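Local coordinates for protein diacylglycerol kinase (Bacillus anthracis, PDB 3S40) that probably catalyses the ATP-dependent phosphorylation of diacylglycerol to phosphatidic acid, at residues 126-131 and 219-224; 132-136 and 278-283; 180-184 and 266-270; 210-215 and 237-243; 214-218 and 255-259. All blocks are in the same frame, centred on the assembly; numbering follows the deposited sequence.

Interaction 1 (126-131 and 219-224); sequences KPVDVA and CDDGTL
K126 reaches out from strand 125-133 to meet D220, and three residues further on D129 bends its carboxylate into the turn of the 219-224 loop. The lysine chain is extended beyond CG and crosses the aspartate side chain at about a right angle, which brings K126 NZ to 2.9 Å from D220 OD2 in a salt bridge. The ammonium comes from above the carboxylate plane. The same D220 OD2 takes a second donor, a water that also donates to P127 O and so bridges the aspartate to the strand backbone. K126 also makes a cation-pi contact with the ring of Y297.

The backbones pair directly: D129 N gives its hydrogen to C219 O at 2.9 Å. The carboxylate of the same residue is shared between two donors. D129 OD2 accepts from G222 N at 2.8 Å, met on its syn side and only 17° out of the carboxylate plane, while D129 OD1 is taken by G291 N of strand 284-296. CG of D129 lies beside its own backbone N (chi1 -51°), which carries the carboxylate across to the loop. On the loop itself D221 OD2 accepts from T223 N at 3.1 Å, an Asx turn, and D221 OD1 is salt-bridged to K258.

Apolar contact is slight, V128 CG1 lying 4.2 Å from C219 SG and A131 CB 4.3 Å from L224 CD2. The loop is thus fixed to the strand by polar bonds, with the buried carboxylate of D129 satisfied largely by backbone N-H groups from two separate parts of the chain.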
# COMPACT_ATOMS: atom_id res chain seq x y z
N LYS A 126 -13.70 -4.47 3.58
CA LYS A 126 -14.09 -3.42 2.65
C LYS A 126 -13.30 -3.52 1.36
O LYS A 126 -12.22 -4.13 1.33
CB LYS A 126 -13.92 -2.03 3.27
CG LYS A 126 -12.48 -1.57 3.41
CD LYS A 126 -12.47 -0.13 3.91
CE LYS A 126 -11.09 0.48 3.83
NZ LYS A 126 -11.19 1.97 3.78
N PRO A 127 -13.86 -2.96 0.29
CA PRO A 127 -13.17 -2.96 -1.00
C PRO A 127 -12.09 -1.92 -1.00
O PRO A 127 -12.25 -0.86 -0.39
CB PRO A 127 -14.28 -2.59 -2.02
CG PRO A 127 -15.36 -1.98 -1.22
CD PRO A 127 -15.26 -2.50 0.19
N VAL A 128 -10.98 -2.24 -1.66
CA VAL A 128 -9.83 -1.37 -1.69
C VAL A 128 -9.37 -1.30 -3.13
O VAL A 128 -9.42 -2.30 -3.85
CB VAL A 128 -8.71 -1.94 -0.79
CG1 VAL A 128 -7.40 -1.20 -0.99
CG2 VAL A 128 -9.15 -1.89 0.68
N ASP A 129 -8.98 -0.11 -3.58
CA ASP A 129 -8.55 0.07 -4.96
C ASP A 129 -7.08 -0.34 -5.12
O ASP A 129 -6.29 -0.20 -4.19
CB ASP A 129 -8.72 1.53 -5.42
CG ASP A 129 -10.13 2.10 -5.15
OD1 ASP A 129 -11.11 1.30 -5.05
OD2 ASP A 129 -10.26 3.34 -5.04
N VAL A 130 -6.73 -0.83 -6.31
CA VAL A 130 -5.36 -1.22 -6.60
C VAL A 130 -4.91 -0.51 -7.86
O VAL A 130 -5.58 -0.56 -8.89
CB VAL A 130 -5.26 -2.74 -6.83
CG1 VAL A 130 -3.87 -3.12 -7.36
CG2 VAL A 130 -5.63 -3.50 -5.54
N ALA A 131 -3.74 0.12 -7.80
CA ALA A 131 -3.23 0.89 -8.93
C ALA A 131 -2.47 0.01 -9.92
O ALA A 131 -1.94 -1.05 -9.55
CB ALA A 131 -2.35 2.05 -8.43
N CYS A 219 -7.51 5.15 -0.02
CA CYS A 219 -7.26 3.92 -0.76
C CYS A 219 -8.50 3.40 -1.51
O CYS A 219 -8.40 2.48 -2.32
CB CYS A 219 -6.74 2.81 0.17
SG CYS A 219 -7.97 2.23 1.38
N ASP A 220 -9.67 3.98 -1.23
CA ASP A 220 -10.93 3.46 -1.76
C ASP A 220 -11.88 4.53 -2.35
O ASP A 220 -13.09 4.30 -2.44
CB ASP A 220 -11.68 2.70 -0.66
CG ASP A 220 -11.98 3.58 0.55
OD1 ASP A 220 -11.56 4.75 0.54
OD2 ASP A 220 -12.63 3.09 1.51
N ASP A 221 -11.35 5.69 -2.74
CA ASP A 221 -12.23 6.72 -3.32
C ASP A 221 -12.32 6.69 -4.86
O ASP A 221 -12.91 7.57 -5.46
CB ASP A 221 -11.88 8.11 -2.81
CG ASP A 221 -10.54 8.63 -3.35
OD1 ASP A 221 -10.19 9.78 -2.99
OD2 ASP A 221 -9.85 7.90 -4.11
N GLY A 222 -11.75 5.66 -5.48
CA GLY A 222 -11.87 5.48 -6.91
C GLY A 222 -10.98 6.36 -7.76
O GLY A 222 -11.11 6.39 -8.99
N THR A 223 -10.07 7.10 -7.13
CA THR A 223 -9.13 7.92 -7.89
C THR A 223 -7.74 7.80 -7.29
O THR A 223 -7.56 7.29 -6.18
CB THR A 223 -9.51 9.43 -7.91
OG1 THR A 223 -9.34 9.98 -6.60
CG2 THR A 223 -10.96 9.63 -8.37
N LEU A 224 -6.76 8.30 -8.04
CA LEU A 224 -5.38 8.39 -7.61
C LEU A 224 -5.06 9.86 -7.38
O LEU A 224 -5.64 10.74 -8.04
CB LEU A 224 -4.48 7.85 -8.71
CG LEU A 224 -4.63 6.34 -8.84
CD1 LEU A 224 -3.71 5.80 -9.92
CD2 LEU A 224 -4.31 5.71 -7.50
O HOH W 1 -14.21 0.85 0.65

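Interaction 2 (132-136 and 278-283); sequences KANGQ and SSLHTP
L280 points its two methyl groups into the turn at the end of strand 125-133, and the turn residues close round them. CD2 packs on N134, lying 3.5 Å from N134 CB and close also to A133 O. CD1 goes to the neighbouring side: it is 4.0 Å from A133 CB and 3.8 Å from Q136 CG. The glutamine crosses the leucine obliquely and touches it with its aliphatic part. Its CG stands anti to the backbone N (chi1 162°), and the bend at the next bond swings the amide away, to where NE2 is hydrogen-bonded to N81.

N134 is turned the other way along the partner segment. Its amide passes beyond the leucine toward P283, and N134 ND2 donates to P283 O at 3.2 Å. This bond is nearly straight (172°), with the acceptor in the amide plane and the donor on a lone pair of the carbonyl. The other end of the amide is used too, N134 OD1 accepting from Q285 N.

One end of the amide thus holds P283, just before strand 284-296, and the other Q285 within it, while one leucine supplies the apolar part.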
# COMPACT_ATOMS: atom_id res chain seq x y z
N LYS A 132 -2.40 0.46 -11.17
CA LYS A 132 -1.58 -0.18 -12.20
C LYS A 132 -0.74 0.85 -12.96
O LYS A 132 -1.27 1.74 -13.62
CB LYS A 132 -2.46 -0.91 -13.22
CG LYS A 132 -2.21 -2.40 -13.29
CD LYS A 132 -2.46 -2.93 -14.69
CE LYS A 132 -3.17 -4.27 -14.65
NZ LYS A 132 -3.16 -4.96 -15.98
N ALA A 133 0.58 0.70 -12.88
CA ALA A 133 1.49 1.56 -13.63
C ALA A 133 2.26 0.75 -14.67
O ALA A 133 3.00 -0.16 -14.32
CB ALA A 133 2.45 2.27 -12.68
N ASN A 134 2.08 1.07 -15.95
CA ASN A 134 2.69 0.29 -17.03
C ASN A 134 2.54 -1.21 -16.74
O ASN A 134 3.52 -1.94 -16.74
CB ASN A 134 4.18 0.62 -17.20
CG ASN A 134 4.42 2.00 -17.81
OD1 ASN A 134 3.49 2.64 -18.31
ND2 ASN A 134 5.69 2.45 -17.81
N GLY A 135 1.31 -1.64 -16.47
CA GLY A 135 1.05 -3.04 -16.17
C GLY A 135 1.81 -3.62 -14.98
O GLY A 135 2.20 -4.78 -14.98
N GLN A 136 2.04 -2.78 -13.98
CA GLN A 136 2.60 -3.20 -12.71
C GLN A 136 1.67 -2.70 -11.60
O GLN A 136 1.25 -1.53 -11.61
CB GLN A 136 4.00 -2.60 -12.56
CG GLN A 136 4.54 -2.58 -11.14
CD GLN A 136 4.98 -3.94 -10.66
OE1 GLN A 136 6.13 -4.34 -10.85
NE2 GLN A 136 4.06 -4.67 -10.03
N SER A 278 11.32 -3.17 -7.41
CA SER A 278 10.46 -2.98 -8.58
C SER A 278 11.12 -2.11 -9.65
O SER A 278 11.93 -1.23 -9.34
CB SER A 278 9.11 -2.40 -8.18
OG SER A 278 8.43 -3.29 -7.30
N SER A 279 10.77 -2.35 -10.91
CA SER A 279 11.46 -1.71 -12.02
C SER A 279 10.53 -1.07 -13.05
O SER A 279 10.02 -1.75 -13.95
CB SER A 279 12.37 -2.72 -12.73
OG SER A 279 11.60 -3.73 -13.35
N LEU A 280 10.31 0.23 -12.91
CA LEU A 280 9.61 0.99 -13.94
C LEU A 280 10.44 2.21 -14.27
O LEU A 280 11.49 2.44 -13.67
CB LEU A 280 8.22 1.41 -13.46
CG LEU A 280 7.14 0.32 -13.34
CD1 LEU A 280 6.08 0.71 -12.34
CD2 LEU A 280 6.53 0.02 -14.70
N HIS A 281 9.96 3.00 -15.21
CA HIS A 281 10.63 4.23 -15.59
C HIS A 281 9.74 4.96 -16.58
O HIS A 281 8.94 4.33 -17.27
CB HIS A 281 11.98 3.92 -16.22
CG HIS A 281 11.89 2.97 -17.37
ND1 HIS A 281 11.26 3.30 -18.55
CD2 HIS A 281 12.33 1.70 -17.51
CE1 HIS A 281 11.32 2.27 -19.38
NE2 HIS A 281 11.96 1.29 -18.77
N THR A 282 9.88 6.28 -16.63
CA THR A 282 9.10 7.08 -17.57
C THR A 282 9.43 6.71 -19.02
O THR A 282 10.51 6.20 -19.29
CB THR A 282 9.36 8.60 -17.36
OG1 THR A 282 10.78 8.86 -17.33
CG2 THR A 282 8.74 9.07 -16.05
N PRO A 283 8.50 6.97 -19.95
CA PRO A 283 7.15 7.48 -19.67
C PRO A 283 6.28 6.39 -19.04
O PRO A 283 6.69 5.22 -19.03
CB PRO A 283 6.62 7.86 -21.05
CG PRO A 283 7.36 6.97 -21.99
CD PRO A 283 8.73 6.80 -21.40

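Interaction 3 (180-184 and 266-270); sequences TFPVK and TEEEK
F181 receives the end of K270 flat against one face of its ring. With chi1 at 61°, the phenyl CG lies between its own backbone N and carbonyl carbon, a setting that presents the ring face to the lysine of the 266-270 loop. From the other side, K270 folds twice near its end, with chi3 at 73° and chi4 at 76°, and these bends lay the last two carbons and the amine over the ring instead of letting the chain run on past it. K270 CE is the atom in closest touch, 3.5 Å from F181 CD2, and sits over the face as a CH-pi contact. K270 NZ is displaced further, 4.1 Å from the F181 ring centroid and 34° off the normal, an off-centre cation-pi interaction.

P182 faces E267, and the glutamate crosses the proline ring at about a right angle: E267 CB lies 3.4 Å from P182 CG, and E267 OE1 is 3.6 Å from the same carbon. T266 CG2 meets V183 CG2 at 4.3 Å. The T266 hydroxyl, on the other branch, turns back into its own loop and donates to E268 O at 2.8 Å; T266 OG1 is also hydrogen-bonded to T282 OG1, which takes K270 N as well and ties the loop to T282.

The contact is mainly nonpolar packing, with an off-centre cation-pi pair added. On the F181 ring it is the lysine's CD and CE that do most of the touching, and the pull between its charge and the ring is probably a modest addition.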
# COMPACT_ATOMS: atom_id res chain seq x y z
N THR A 180 16.22 19.59 -10.07
CA THR A 180 14.90 19.72 -10.68
C THR A 180 14.89 19.10 -12.07
O THR A 180 15.92 19.04 -12.74
CB THR A 180 14.45 21.19 -10.77
OG1 THR A 180 14.96 21.78 -11.98
CG2 THR A 180 14.95 21.99 -9.58
N PHE A 181 13.72 18.64 -12.49
CA PHE A 181 13.56 18.03 -13.81
C PHE A 181 12.18 18.35 -14.37
O PHE A 181 11.21 18.46 -13.62
CB PHE A 181 13.74 16.51 -13.73
CG PHE A 181 12.75 15.84 -12.83
CD1 PHE A 181 11.48 15.51 -13.29
CD2 PHE A 181 13.08 15.54 -11.52
CE1 PHE A 181 10.56 14.89 -12.46
CE2 PHE A 181 12.17 14.92 -10.67
CZ PHE A 181 10.90 14.60 -11.14
N PRO A 182 12.09 18.51 -15.70
CA PRO A 182 10.83 18.83 -16.36
C PRO A 182 9.91 17.62 -16.49
O PRO A 182 10.37 16.49 -16.68
CB PRO A 182 11.27 19.29 -17.75
CG PRO A 182 12.52 18.53 -18.00
CD PRO A 182 13.20 18.39 -16.66
N VAL A 183 8.61 17.86 -16.38
CA VAL A 183 7.63 16.81 -16.40
C VAL A 183 6.40 17.31 -17.14
O VAL A 183 6.09 18.51 -17.14
CB VAL A 183 7.23 16.36 -14.97
CG1 VAL A 183 6.29 17.39 -14.32
CG2 VAL A 183 6.57 14.99 -14.99
N LYS A 184 5.73 16.38 -17.79
CA LYS A 184 4.49 16.66 -18.49
C LYS A 184 3.50 15.61 -18.00
O LYS A 184 3.78 14.41 -18.06
CB LYS A 184 4.70 16.51 -19.99
CG LYS A 184 3.72 17.27 -20.86
CD LYS A 184 4.19 17.32 -22.31
CE LYS A 184 5.72 17.47 -22.41
NZ LYS A 184 6.27 18.63 -21.66
N THR A 266 8.59 12.57 -19.06
CA THR A 266 9.74 13.38 -18.67
C THR A 266 10.63 13.69 -19.87
O THR A 266 10.47 13.11 -20.95
CB THR A 266 10.60 12.65 -17.65
OG1 THR A 266 10.93 11.36 -18.16
CG2 THR A 266 9.86 12.50 -16.33
N GLU A 267 11.57 14.61 -19.67
CA GLU A 267 12.55 14.97 -20.68
C GLU A 267 13.45 13.79 -21.02
O GLU A 267 13.56 13.38 -22.17
CB GLU A 267 13.42 16.13 -20.17
CG GLU A 267 14.06 16.96 -21.27
CD GLU A 267 13.04 17.83 -22.00
OE1 GLU A 267 11.90 17.95 -21.52
OE2 GLU A 267 13.39 18.38 -23.07
N GLU A 268 14.09 13.24 -19.99
CA GLU A 268 14.87 12.03 -20.12
C GLU A 268 14.26 10.95 -19.26
O GLU A 268 13.75 11.23 -18.18
CB GLU A 268 16.31 12.26 -19.66
CG GLU A 268 17.13 13.16 -20.55
CD GLU A 268 18.56 13.25 -20.06
OE1 GLU A 268 19.49 13.07 -20.88
OE2 GLU A 268 18.76 13.50 -18.85
N GLU A 269 14.31 9.71 -19.72
CA GLU A 269 13.88 8.59 -18.90
C GLU A 269 14.37 8.76 -17.46
O GLU A 269 15.54 9.07 -17.22
CB GLU A 269 14.42 7.28 -19.47
CG GLU A 269 14.27 6.09 -18.56
CD GLU A 269 14.42 4.78 -19.30
OE1 GLU A 269 14.19 4.75 -20.53
OE2 GLU A 269 14.78 3.77 -18.65
N LYS A 270 13.46 8.57 -16.51
CA LYS A 270 13.80 8.53 -15.08
C LYS A 270 13.32 7.21 -14.47
O LYS A 270 12.42 6.56 -15.00
CB LYS A 270 13.20 9.72 -14.33
CG LYS A 270 13.64 11.09 -14.85
CD LYS A 270 13.10 12.23 -14.00
CE LYS A 270 13.81 12.32 -12.66
NZ LYS A 270 15.17 12.92 -12.77

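Interaction 4 (210-215 and 237-243); sequences IPSFIP and FKDYIGK
This is an aromatic packing contact, in which the loop following the short strand 210-211 lies against the C-terminal end of helix 234-240. At its centre F213 and F237 form a T-shaped pair. The edge of F237 is directed at the face of F213, with centroids 5.0 Å apart and planes at 88°, and F237 CE1 comes to 3.6 Å from F213 CD1, over the rim of that face. F237 holds its CG anti to the backbone N (chi1 169°), which sends the ring off the helix toward the loop; M200 of strand 198-202 packs on F213, and L198 and F227 on F237.

One turn on, Y240 likewise presents an edge, here to a backbone oxygen: F213 O lies in the plane of its ring, 3.5 Å from Y240 CD2. Y240 CE2 lies 3.9 Å from P215 CG. The hydroxyl is hydrogen-bonded to S249 N.

Beyond the helix the backbone makes a type II turn from Y240 to K243. I210 CD1 sits 4.1 Å from G242 CA, and a water between the segments lies 2.8 Å from P211 O and takes a weak hydrogen bond from G242 N. On the loop side S212 OG accepts from I214 N, an ST turn. The whole is a helix end closed by a beta turn and seated on a loop through an edge-to-face pair, within the YegS-type C-terminal beta-sandwich domain.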
# COMPACT_ATOMS: atom_id res chain seq x y z
N ILE A 210 3.99 6.91 8.82
CA ILE A 210 3.18 8.06 9.22
C ILE A 210 2.17 8.48 8.15
O ILE A 210 2.29 8.10 6.99
CB ILE A 210 4.06 9.30 9.55
CG1 ILE A 210 4.76 9.79 8.28
CG2 ILE A 210 5.03 8.96 10.69
CD1 ILE A 210 5.68 10.97 8.48
N PRO A 211 1.19 9.29 8.55
CA PRO A 211 0.18 9.70 7.58
C PRO A 211 0.84 10.28 6.33
O PRO A 211 1.83 11.00 6.42
CB PRO A 211 -0.62 10.77 8.33
CG PRO A 211 -0.45 10.39 9.79
CD PRO A 211 0.96 9.88 9.88
N SER A 212 0.31 9.93 5.17
CA SER A 212 0.79 10.43 3.90
C SER A 212 0.80 11.95 3.89
O SER A 212 -0.15 12.58 4.36
CB SER A 212 -0.11 9.92 2.77
OG SER A 212 0.14 10.60 1.56
N PHE A 213 1.86 12.54 3.34
CA PHE A 213 1.91 13.99 3.16
C PHE A 213 1.01 14.50 2.02
O PHE A 213 0.86 15.71 1.84
CB PHE A 213 3.36 14.44 2.96
CG PHE A 213 4.08 13.73 1.84
CD1 PHE A 213 3.76 14.01 0.51
CD2 PHE A 213 5.09 12.81 2.10
CE1 PHE A 213 4.41 13.38 -0.53
CE2 PHE A 213 5.76 12.17 1.07
CZ PHE A 213 5.42 12.45 -0.26
N ILE A 214 0.41 13.58 1.26
CA ILE A 214 -0.57 13.97 0.24
C ILE A 214 -1.94 14.15 0.88
O ILE A 214 -2.50 13.21 1.45
CB ILE A 214 -0.66 12.91 -0.89
CG1 ILE A 214 0.73 12.64 -1.48
CG2 ILE A 214 -1.65 13.34 -2.01
CD1 ILE A 214 0.73 11.56 -2.58
N PRO A 215 -2.50 15.38 0.80
CA PRO A 215 -3.77 15.65 1.48
C PRO A 215 -4.94 14.87 0.90
O PRO A 215 -5.07 14.72 -0.31
CB PRO A 215 -3.97 17.17 1.27
CG PRO A 215 -2.61 17.69 0.94
CD PRO A 215 -1.96 16.58 0.15
N PHE A 237 6.81 22.07 1.11
CA PHE A 237 6.68 20.63 1.17
C PHE A 237 7.23 20.06 2.47
O PHE A 237 6.69 19.10 3.02
CB PHE A 237 7.39 19.99 -0.02
CG PHE A 237 7.52 18.51 0.09
CD1 PHE A 237 6.40 17.71 0.15
CD2 PHE A 237 8.76 17.92 0.12
CE1 PHE A 237 6.52 16.34 0.25
CE2 PHE A 237 8.89 16.56 0.22
CZ PHE A 237 7.76 15.77 0.28
N LYS A 238 8.32 20.66 2.96
CA LYS A 238 8.89 20.25 4.23
C LYS A 238 7.85 20.39 5.33
O LYS A 238 7.80 19.59 6.26
CB LYS A 238 10.15 21.07 4.54
CG LYS A 238 11.38 20.62 3.76
CD LYS A 238 12.25 21.80 3.33
CE LYS A 238 12.90 22.49 4.52
NZ LYS A 238 13.70 23.68 4.09
N ASP A 239 7.00 21.41 5.19
CA ASP A 239 5.95 21.67 6.17
C ASP A 239 4.84 20.61 6.18
O ASP A 239 4.35 20.24 7.24
CB ASP A 239 5.36 23.06 5.97
CG ASP A 239 6.23 24.15 6.58
OD1 ASP A 239 6.89 23.87 7.60
OD2 ASP A 239 6.25 25.27 6.03
N TYR A 240 4.45 20.14 4.99
CA TYR A 240 3.45 19.08 4.87
C TYR A 240 3.82 17.80 5.62
O TYR A 240 2.94 17.08 6.10
CB TYR A 240 3.22 18.73 3.40
CG TYR A 240 2.32 19.67 2.64
CD1 TYR A 240 2.45 21.04 2.74
CD2 TYR A 240 1.35 19.16 1.78
CE1 TYR A 240 1.62 21.90 2.02
CE2 TYR A 240 0.52 20.00 1.06
CZ TYR A 240 0.66 21.36 1.19
OH TYR A 240 -0.17 22.19 0.46
N ILE A 241 5.11 17.49 5.69
CA ILE A 241 5.56 16.20 6.23
C ILE A 241 5.26 16.03 7.72
O ILE A 241 5.58 16.90 8.53
CB ILE A 241 7.06 15.97 5.97
CG1 ILE A 241 7.33 15.94 4.46
CG2 ILE A 241 7.53 14.67 6.64
CD1 ILE A 241 8.80 15.96 4.11
N GLY A 242 4.63 14.90 8.06
CA GLY A 242 4.21 14.64 9.42
C GLY A 242 2.71 14.84 9.63
O GLY A 242 2.05 14.03 10.29
N LYS A 243 2.18 15.91 9.06
CA LYS A 243 0.78 16.29 9.25
C LYS A 243 -0.22 15.47 8.41
O LYS A 243 0.11 15.01 7.31
CB LYS A 243 0.60 17.78 8.95
CG LYS A 243 1.55 18.68 9.73
CD LYS A 243 1.19 20.14 9.58
CE LYS A 243 2.16 21.01 10.36
NZ LYS A 243 3.56 20.76 9.93
O HOH W 2 2.50 13.76 6.62

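Interaction 5 (214-218 and 255-259)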
# COMPACT_ATOMS: atom_id res chain seq x y z
N ILE A 214 0.41 13.58 1.26
CA ILE A 214 -0.57 13.97 0.24
C ILE A 214 -1.94 14.15 0.88
O ILE A 214 -2.50 13.21 1.45
CB ILE A 214 -0.66 12.91 -0.89
CG1 ILE A 214 0.73 12.64 -1.48
CG2 ILE A 214 -1.65 13.34 -2.01
CD1 ILE A 214 0.73 11.56 -2.58
N PRO A 215 -2.50 15.38 0.80
CA PRO A 215 -3.77 15.65 1.48
C PRO A 215 -4.94 14.87 0.90
O PRO A 215 -5.07 14.72 -0.31
CB PRO A 215 -3.97 17.17 1.27
CG PRO A 215 -2.61 17.69 0.94
CD PRO A 215 -1.96 16.58 0.15
N ASN A 216 -5.78 14.37 1.80
CA ASN A 216 -6.94 13.56 1.44
C ASN A 216 -6.73 12.41 0.45
O ASN A 216 -7.65 12.05 -0.26
CB ASN A 216 -8.11 14.43 0.96
CG ASN A 216 -9.46 13.71 1.11
OD1 ASN A 216 -9.70 13.04 2.12
ND2 ASN A 216 -10.33 13.85 0.11
N VAL A 217 -5.54 11.81 0.40
CA VAL A 217 -5.42 10.59 -0.39
C VAL A 217 -6.23 9.50 0.33
O VAL A 217 -6.26 9.46 1.55
CB VAL A 217 -3.94 10.18 -0.57
CG1 VAL A 217 -3.24 10.16 0.79
CG2 VAL A 217 -3.83 8.83 -1.28
N LYS A 218 -6.92 8.64 -0.43
CA LYS A 218 -7.75 7.58 0.14
C LYS A 218 -7.55 6.31 -0.67
O LYS A 218 -7.45 6.39 -1.91
CB LYS A 218 -9.24 7.92 0.07
CG LYS A 218 -9.67 9.14 0.85
CD LYS A 218 -9.76 8.84 2.34
CE LYS A 218 -10.26 10.08 3.07
NZ LYS A 218 -10.28 9.94 4.56
N PHE A 255 1.59 21.15 -6.91
CA PHE A 255 0.43 20.77 -7.70
C PHE A 255 -0.18 19.46 -7.16
O PHE A 255 0.52 18.47 -7.00
CB PHE A 255 0.81 20.60 -9.17
CG PHE A 255 -0.34 20.19 -10.05
CD1 PHE A 255 -1.39 21.06 -10.30
CD2 PHE A 255 -0.36 18.94 -10.65
CE1 PHE A 255 -2.45 20.68 -11.12
CE2 PHE A 255 -1.41 18.55 -11.47
CZ PHE A 255 -2.46 19.42 -11.71
N HIS A 256 -1.48 19.48 -6.89
CA HIS A 256 -2.16 18.30 -6.39
C HIS A 256 -3.51 18.18 -7.06
O HIS A 256 -4.33 19.10 -6.98
CB HIS A 256 -2.35 18.39 -4.88
CG HIS A 256 -3.13 17.25 -4.30
ND1 HIS A 256 -3.83 17.34 -3.11
CD2 HIS A 256 -3.30 15.97 -4.73
CE1 HIS A 256 -4.40 16.18 -2.85
NE2 HIS A 256 -4.10 15.34 -3.82
N VAL A 257 -3.74 17.06 -7.72
CA VAL A 257 -5.04 16.82 -8.31
C VAL A 257 -5.39 15.35 -8.18
O VAL A 257 -4.50 14.51 -7.98
CB VAL A 257 -5.07 17.21 -9.81
CG1 VAL A 257 -4.27 16.22 -10.64
CG2 VAL A 257 -6.50 17.27 -10.31
N LYS A 258 -6.68 15.04 -8.27
CA LYS A 258 -7.12 13.65 -8.28
C LYS A 258 -7.54 13.25 -9.68
O LYS A 258 -8.23 14.00 -10.34
CB LYS A 258 -8.27 13.45 -7.29
CG LYS A 258 -7.78 13.25 -5.85
CD LYS A 258 -8.89 13.54 -4.85
CE LYS A 258 -8.47 13.19 -3.43
NZ LYS A 258 -8.34 11.71 -3.27
N ALA A 259 -7.12 12.08 -10.13
CA ALA A 259 -7.49 11.64 -11.47
C ALA A 259 -7.56 10.12 -11.58
O ALA A 259 -6.96 9.41 -10.77
CB ALA A 259 -6.52 12.21 -12.50
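A type II beta turn from I214 to V217 packs here against strand 254-259, an outermost strand of one sheet of the C-terminal beta-sandwich domain. Two residues of the strand, H256 and K258, reach across to it. The imidazole of H256 is set with CG anti to its backbone N (chi1 176°), and its edge comes up to the turn: H256 CE1 is 3.0 Å from P215 O, which lies near the ring plane. I214 CG2 touches the ring obliquely, 3.6 Å from H256 NE2, and P215 CD is 3.8 Å from H256 ND1, with the proline ring and the imidazole running antiparallel to one another. Both ring nitrogens are occupied elsewhere, NE2 by D225 and ND1 by D248, which fixes the rotation of the ring and would be consistent with a positively charged imidazolium.

K258 runs out extended and bends only at its last torsion (chi4 -69°), bringing NZ to the turn backbone. It donates to N216 O at 3.1 Å, tilted 33° from the carbonyl plane, and its CE passes 4.1 Å from N216 ND2. The same amine is salt-bridged to D221 and D225.

D225, at the start of strand 224-230, therefore serves both side chains with its two oxygens. That strand pairs with 254-259 and also touches the turn, I214 packing on D225 and F227, and D248, in a loop, touches P215.

In the fold
Only interaction 2 is a surface contact; the other four are partly buried, but their chemistry differs. Interaction 1, the nearest to the chain's centre, is largely hydrogen-bonded, while interaction 2, on the same strand 125-133, is built on one leucine and an asparagine amide. Interactions 3 and 4 cross by packing, through a lysine on a ring and a pair of rings respectively. Interaction 5 shares I214 and P215 with interaction 4 but adds charge, and it also joins interaction 1 through the backbone bond between L224 O and A259 N. Interactions 2 and 3 touch through T282, whereas interaction 3 stays about 14 Å (nearest atoms) from interaction 1 although both reach the same sheet.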